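Side-chain contacts in N-acetylmuramoyl-L-alanine amidase domain-containing protein SAOUHSC_02979 (PDB 5T1Q), which probably acts as a secreted cell-wall hydrolase with amidase activity, the chain described comprising its glucosaminidase-family and CHAP domains: residues A[154-159]-A[165-170]; A[138-143]-A[149-154]. One frame throughout, in Å; residues are numbered along the deposited sequence.

Contact 1 of 2, residues A[154-159]-A[165-170]; sequences DLIKNG and TIYKPT
The last turn of helix 145-158, in the glucosaminidase-family domain, is covered by the returning loop through Tyr-167, whose ring lies against Leu-155 and Ile-156. A type I turn from Thr-165 to Lys-168 brings the tyrosine round, and its CG stands anti to the carbonyl carbon (chi1 -59°), which directs the ring past the helix flank, beside Leu-155. Leu-155 approaches with its branch point: CG is 3.8 Å from Tyr-167 CE2, with both methyls a little farther off. Ile-156 crosses the tyrosine at about a right angle and brings CD1 obliquely to within 3.9 Å of Tyr-167 CG. Leu-155 O sits at the ring edge, near the plane, while also receiving the helical bond from Gly-159 N. On one face, Ile-166 CG2 rests over the rim. Branched aliphatic chains suit this place because they fit round a flat ring without needing polar partners; the phenol, at the far end, finds its own in the carbonyl of Thr-188.

Gly-159 leaves the helix with positive phi, easiest without a side chain, and a CB here would point at the loop; Ile-166 CG2 comes within 4.1 Å of Gly-159 CA. Ile-156 CG2 also reaches Thr-170 OG1 at 3.4 Å. That hydroxyl bonds to Tyr-167 O at 2.8 Å, in the carbonyl plane, and the same oxygen accepts from Thr-170 N.

No direct hydrogen bond joins the segments. Apolar packing therefore dominates the direct contact, while one water bridges Ile-156 O and Tyr-167 N; the carbonyl also accepts from Trp-171 NE1.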
loop_
_atom_site.group_PDB
_atom_site.type_symbol
_atom_site.label_atom_id
_atom_site.label_comp_id
_atom_site.label_asym_id
_atom_site.label_seq_id
_atom_site.Cartn_x
_atom_site.Cartn_y
_atom_site.Cartn_z
ATOM N N ASP A 154 -7.223 -7.627 21.568
ATOM C CA ASP A 154 -7.210 -8.985 22.113
ATOM C C ASP A 154 -6.061 -9.809 21.547
ATOM O O ASP A 154 -5.474 -10.618 22.261
ATOM C CB ASP A 154 -8.547 -9.700 21.863
ATOM C CG ASP A 154 -9.678 -9.172 22.750
ATOM O OD1 ASP A 154 -9.430 -8.279 23.591
ATOM O OD2 ASP A 154 -10.822 -9.665 22.619
ATOM N N LEU A 155 -5.736 -9.598 20.271
ATOM C CA LEU A 155 -4.633 -10.321 19.639
ATOM C C LEU A 155 -3.297 -9.924 20.258
ATOM O O LEU A 155 -2.487 -10.788 20.597
ATOM C CB LEU A 155 -4.594 -10.060 18.130
ATOM C CG LEU A 155 -3.513 -10.802 17.335
ATOM C CD1 LEU A 155 -3.658 -12.306 17.479
ATOM C CD2 LEU A 155 -3.573 -10.396 15.875
ATOM N N ILE A 156 -3.075 -8.620 20.408
ATOM C CA ILE A 156 -1.825 -8.114 20.980
ATOM C C ILE A 156 -1.631 -8.562 22.437
ATOM O O ILE A 156 -0.512 -8.877 22.850
ATOM C CB ILE A 156 -1.763 -6.566 20.936
ATOM C CG1 ILE A 156 -1.833 -6.036 19.485
ATOM C CG2 ILE A 156 -0.510 -6.044 21.632
ATOM C CD1 ILE A 156 -0.714 -6.507 18.577
ATOM N N LYS A 157 -2.717 -8.585 23.204
ATOM C CA LYS A 157 -2.651 -8.948 24.628
ATOM C C LYS A 157 -2.614 -10.436 24.896
ATOM O O LYS A 157 -1.872 -10.863 25.761
ATOM C CB LYS A 157 -3.810 -8.301 25.405
ATOM C CG LYS A 157 -3.811 -6.776 25.344
ATOM C CD LYS A 157 -2.544 -6.135 25.902
ATOM C CE LYS A 157 -2.461 -6.292 27.411
ATOM N NZ LYS A 157 -1.195 -5.763 27.987
ATOM N N ASN A 158 -3.386 -11.224 24.144
ATOM C CA ASN A 158 -3.462 -12.680 24.353
ATOM C C ASN A 158 -2.523 -13.509 23.469
ATOM O O ASN A 158 -2.196 -14.638 23.812
ATOM C CB ASN A 158 -4.901 -13.151 24.143
ATOM C CG ASN A 158 -5.885 -12.423 25.038
ATOM O OD1 ASN A 158 -5.587 -12.127 26.188
ATOM N ND2 ASN A 158 -7.067 -12.133 24.510
ATOM N N GLY A 159 -2.132 -12.974 22.317
ATOM C CA GLY A 159 -1.202 -13.675 21.430
ATOM C C GLY A 159 -1.782 -14.861 20.687
ATOM O O GLY A 159 -2.949 -14.840 20.284
ATOM N N THR A 165 2.975 -14.719 24.120
ATOM C CA THR A 165 3.624 -13.429 24.254
ATOM C C THR A 165 4.264 -12.962 22.938
ATOM O O THR A 165 5.174 -12.125 22.951
ATOM C CB THR A 165 4.688 -13.488 25.364
ATOM O OG1 THR A 165 5.676 -14.462 25.020
ATOM C CG2 THR A 165 4.045 -13.854 26.693
ATOM N N ILE A 166 3.769 -13.464 21.808
ATOM C CA ILE A 166 4.325 -13.100 20.509
ATOM C C ILE A 166 4.313 -11.575 20.271
ATOM O O ILE A 166 5.219 -11.059 19.646
ATOM C CB ILE A 166 3.626 -13.851 19.344
ATOM C CG1 ILE A 166 4.417 -13.666 18.034
ATOM C CG2 ILE A 166 2.172 -13.422 19.203
ATOM C CD1 ILE A 166 3.829 -14.378 16.827
ATOM N N TYR A 167 3.311 -10.874 20.799
ATOM C CA TYR A 167 3.224 -9.412 20.653
ATOM C C TYR A 167 3.487 -8.663 21.964
ATOM O O TYR A 167 3.266 -7.453 22.036
ATOM C CB TYR A 167 1.863 -9.004 20.070
ATOM C CG TYR A 167 1.584 -9.612 18.716
ATOM C CD1 TYR A 167 2.394 -9.315 17.622
ATOM C CD2 TYR A 167 0.498 -10.463 18.514
ATOM C CE1 TYR A 167 2.149 -9.867 16.373
ATOM C CE2 TYR A 167 0.240 -11.018 17.266
ATOM C CZ TYR A 167 1.074 -10.721 16.196
ATOM O OH TYR A 167 0.833 -11.267 14.947
ATOM N N LYS A 168 3.968 -9.373 22.987
ATOM C CA LYS A 168 4.275 -8.747 24.280
ATOM C C LYS A 168 5.281 -7.583 24.151
ATOM O O LYS A 168 5.109 -6.568 24.810
ATOM C CB LYS A 168 4.741 -9.783 25.322
ATOM C CG LYS A 168 5.012 -9.191 26.703
ATOM C CD LYS A 168 5.334 -10.247 27.754
ATOM C CE LYS A 168 5.646 -9.582 29.085
ATOM N NZ LYS A 168 5.858 -10.537 30.199
ATOM N N PRO A 169 6.324 -7.723 23.300
ATOM C CA PRO A 169 7.266 -6.606 23.098
ATOM C C PRO A 169 6.671 -5.301 22.505
ATOM O O PRO A 169 7.375 -4.294 22.470
ATOM C CB PRO A 169 8.300 -7.193 22.132
ATOM C CG PRO A 169 8.268 -8.662 22.402
ATOM C CD PRO A 169 6.833 -8.971 22.691
ATOM N N THR A 170 5.428 -5.316 22.018
ATOM C CA THR A 170 4.796 -4.084 21.515
ATOM C C THR A 170 4.031 -3.381 22.630
ATOM O O THR A 170 3.598 -2.236 22.457
ATOM C CB THR A 170 3.813 -4.321 20.354
ATOM O OG1 THR A 170 2.649 -5.005 20.826
ATOM C CG2 THR A 170 4.473 -5.099 19.213
HETATM O O HOH W 1 0.816 -11.445 22.558
#

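Contact 2 of 2, residues A[138-143]-A[149-154]; sequences GFRKYP and LKDYSD
Arg-140 and Asp-151 form the charged part of this contact, a salt bridge in which NH1 of the arginine donates to OD2 of the aspartate at 2.7 Å with an N-H...O angle of 164°. The oxygen lies practically in the guanidinium plane, at its edge, but the arginine meets OD2 on the syn side and somewhat out of the carboxylate plane, the two planes being turned 35° apart. Only one nitrogen makes the bond, so this is not the two-pronged pairing of a guanidinium with a carboxylate. An arginine side chain extended from CG to NE is long enough to span the gap from strand to helix, and its NE is held in turn by the carbonyl oxygen of Lys-112.

A second, uncharged donor meets the same oxygen. Tyr-142 OH donates a hydrogen bond to Asp-151 OD2 (2.6 Å), which receives it on its anti lone pair, away from OD1. Asp-151 lies at the edge of the tyrosine ring, the ring and carboxylate planes standing 68° apart. With CG anti to its backbone N, the short aspartate side chain projects from the helix to where both donors converge. Here the end of strand 131-140, the second strand of a two-stranded antiparallel hairpin, and the residues after it meet helix 145-158 in the glucosaminidase-family domain, which belongs to the lysozyme clan. Two donors on one buried oxygen would be expected to stabilise the carboxylate form.

Apolar contact across the segments is slight. Tyrosine suits position 142 because its rigid ring carries a hydroxyl out to the aspartate while the ring edge packs on Asp-151 CB, which passes 3.5 Å from Tyr-142 CE2. The same ring also meets that of Phe-115.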
loop_
_atom_site.group_PDB
_atom_site.type_symbol
_atom_site.label_atom_id
_atom_site.label_comp_id
_atom_site.label_asym_id
_atom_site.label_seq_id
_atom_site.Cartn_x
_atom_site.Cartn_y
_atom_site.Cartn_z
ATOM N N GLY A 138 -8.341 -16.716 4.377
ATOM C CA GLY A 138 -9.543 -16.317 5.091
ATOM C C GLY A 138 -9.236 -15.225 6.095
ATOM O O GLY A 138 -8.298 -15.331 6.865
ATOM N N PHE A 139 -10.027 -14.163 6.068
ATOM C CA PHE A 139 -9.868 -13.043 6.985
ATOM C C PHE A 139 -11.092 -12.950 7.860
ATOM O O PHE A 139 -12.190 -13.329 7.452
ATOM C CB PHE A 139 -9.658 -11.729 6.226
ATOM C CG PHE A 139 -8.281 -11.571 5.657
ATOM C CD1 PHE A 139 -7.952 -12.138 4.441
ATOM C CD2 PHE A 139 -7.316 -10.830 6.334
ATOM C CE1 PHE A 139 -6.681 -11.982 3.901
ATOM C CE2 PHE A 139 -6.035 -10.662 5.800
ATOM C CZ PHE A 139 -5.717 -11.245 4.581
ATOM N N ARG A 140 -10.890 -12.433 9.065
ATOM C CA ARG A 140 -11.963 -12.300 10.024
ATOM C C ARG A 140 -12.987 -11.285 9.530
ATOM O O ARG A 140 -12.627 -10.202 9.073
ATOM C CB ARG A 140 -11.407 -11.901 11.396
ATOM C CG ARG A 140 -10.395 -12.903 11.937
ATOM C CD ARG A 140 -9.959 -12.611 13.365
ATOM N NE ARG A 140 -8.930 -13.559 13.802
ATOM C CZ ARG A 140 -8.337 -13.560 14.999
ATOM N NH1 ARG A 140 -8.663 -12.668 15.922
ATOM N NH2 ARG A 140 -7.397 -14.468 15.273
ATOM N N LYS A 141 -14.255 -11.684 9.585
ATOM C CA LYS A 141 -15.387 -10.871 9.169
ATOM C C LYS A 141 -16.124 -10.467 10.441
ATOM O O LYS A 141 -16.588 -11.329 11.192
ATOM C CB LYS A 141 -16.283 -11.708 8.256
ATOM C CG LYS A 141 -17.529 -11.032 7.708
ATOM C CD LYS A 141 -18.310 -12.037 6.874
ATOM C CE LYS A 141 -19.619 -11.477 6.358
ATOM N NZ LYS A 141 -19.400 -10.408 5.359
ATOM N N TYR A 142 -16.204 -9.164 10.695
ATOM C CA TYR A 142 -16.837 -8.647 11.903
ATOM C C TYR A 142 -18.183 -8.006 11.605
ATOM O O TYR A 142 -18.414 -7.575 10.483
ATOM C CB TYR A 142 -15.942 -7.592 12.535
ATOM C CG TYR A 142 -14.530 -8.042 12.821
ATOM C CD1 TYR A 142 -13.521 -7.863 11.884
ATOM C CD2 TYR A 142 -14.195 -8.615 14.043
ATOM C CE1 TYR A 142 -12.220 -8.255 12.150
ATOM C CE2 TYR A 142 -12.897 -9.009 14.315
ATOM C CZ TYR A 142 -11.911 -8.824 13.367
ATOM O OH TYR A 142 -10.619 -9.208 13.634
ATOM N N PRO A 143 -19.081 -7.937 12.614
ATOM C CA PRO A 143 -20.375 -7.262 12.400
ATOM C C PRO A 143 -20.216 -5.755 12.168
ATOM O O PRO A 143 -21.044 -5.141 11.497
ATOM C CB PRO A 143 -21.138 -7.512 13.714
ATOM C CG PRO A 143 -20.417 -8.612 14.408
ATOM C CD PRO A 143 -18.996 -8.561 13.948
ATOM N N LEU A 149 -11.614 -3.324 16.236
ATOM C CA LEU A 149 -10.715 -2.620 17.159
ATOM C C LEU A 149 -10.472 -3.448 18.427
ATOM O O LEU A 149 -9.342 -3.530 18.923
ATOM C CB LEU A 149 -11.321 -1.269 17.549
ATOM C CG LEU A 149 -11.514 -0.217 16.444
ATOM C CD1 LEU A 149 -12.512 0.858 16.866
ATOM C CD2 LEU A 149 -10.187 0.401 16.043
ATOM N N LYS A 150 -11.554 -4.030 18.953
ATOM C CA LYS A 150 -11.505 -4.888 20.147
ATOM C C LYS A 150 -10.674 -6.150 19.852
ATOM O O LYS A 150 -9.831 -6.552 20.661
ATOM C CB LYS A 150 -12.945 -5.268 20.561
ATOM C CG LYS A 150 -13.138 -6.219 21.748
ATOM C CD LYS A 150 -12.628 -5.648 23.062
ATOM C CE LYS A 150 -13.399 -6.204 24.258
ATOM N NZ LYS A 150 -13.397 -7.690 24.371
ATOM N N ASP A 151 -10.881 -6.739 18.674
ATOM C CA ASP A 151 -10.197 -7.977 18.319
ATOM C C ASP A 151 -8.686 -7.761 18.116
ATOM O O ASP A 151 -7.875 -8.657 18.399
ATOM C CB ASP A 151 -10.845 -8.619 17.095
ATOM C CG ASP A 151 -10.516 -10.098 16.962
ATOM O OD1 ASP A 151 -10.367 -10.772 18.002
ATOM O OD2 ASP A 151 -10.433 -10.591 15.816
ATOM N N TYR A 152 -8.306 -6.578 17.642
ATOM C CA TYR A 152 -6.885 -6.242 17.496
ATOM C C TYR A 152 -6.228 -6.207 18.865
ATOM O O TYR A 152 -5.162 -6.781 19.060
ATOM C CB TYR A 152 -6.697 -4.878 16.817
ATOM C CG TYR A 152 -5.269 -4.357 16.899
ATOM C CD1 TYR A 152 -4.309 -4.750 15.971
ATOM C CD2 TYR A 152 -4.880 -3.488 17.919
ATOM C CE1 TYR A 152 -3.009 -4.287 16.048
ATOM C CE2 TYR A 152 -3.582 -3.023 18.011
ATOM C CZ TYR A 152 -2.651 -3.424 17.072
ATOM O OH TYR A 152 -1.367 -2.956 17.147
ATOM N N SER A 153 -6.868 -5.510 19.805
ATOM C CA SER A 153 -6.346 -5.389 21.165
ATOM C C SER A 153 -6.250 -6.759 21.833
ATOM O O SER A 153 -5.295 -7.024 22.554
ATOM C CB SER A 153 -7.211 -4.454 22.008
ATOM O OG SER A 153 -8.518 -4.972 22.152
ATOM N N ASP A 154 -7.223 -7.627 21.568
ATOM C CA ASP A 154 -7.210 -8.985 22.113
ATOM C C ASP A 154 -6.061 -9.809 21.547
ATOM O O ASP A 154 -5.474 -10.618 22.261
ATOM C CB ASP A 154 -8.547 -9.700 21.863
ATOM C CG ASP A 154 -9.678 -9.172 22.750
ATOM O OD1 ASP A 154 -9.430 -8.279 23.591
ATOM O OD2 ASP A 154 -10.822 -9.665 22.619
#

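Followed from the N terminus, the chain leaves hairpin strand 131-140, passes through a short connection and enters helix 145-158; contact 2 closes this first loop by joining the end of the strand and the residues just after it to the middle of the helix. The helix ends at Asn-158; after Gly-159 and five intervening residues, the chain returns at Thr-165, so that contact 1 closes a second loop against the last helical turn. The two loops follow in series, neither nesting nor crossing, with centres about 14 Å apart. Asp-154 belongs to both ranges yet touches across neither. Helix 145-158 is thus tied to the hairpin by polar bonds and to the loop before helix 178-185 largely by apolar packing.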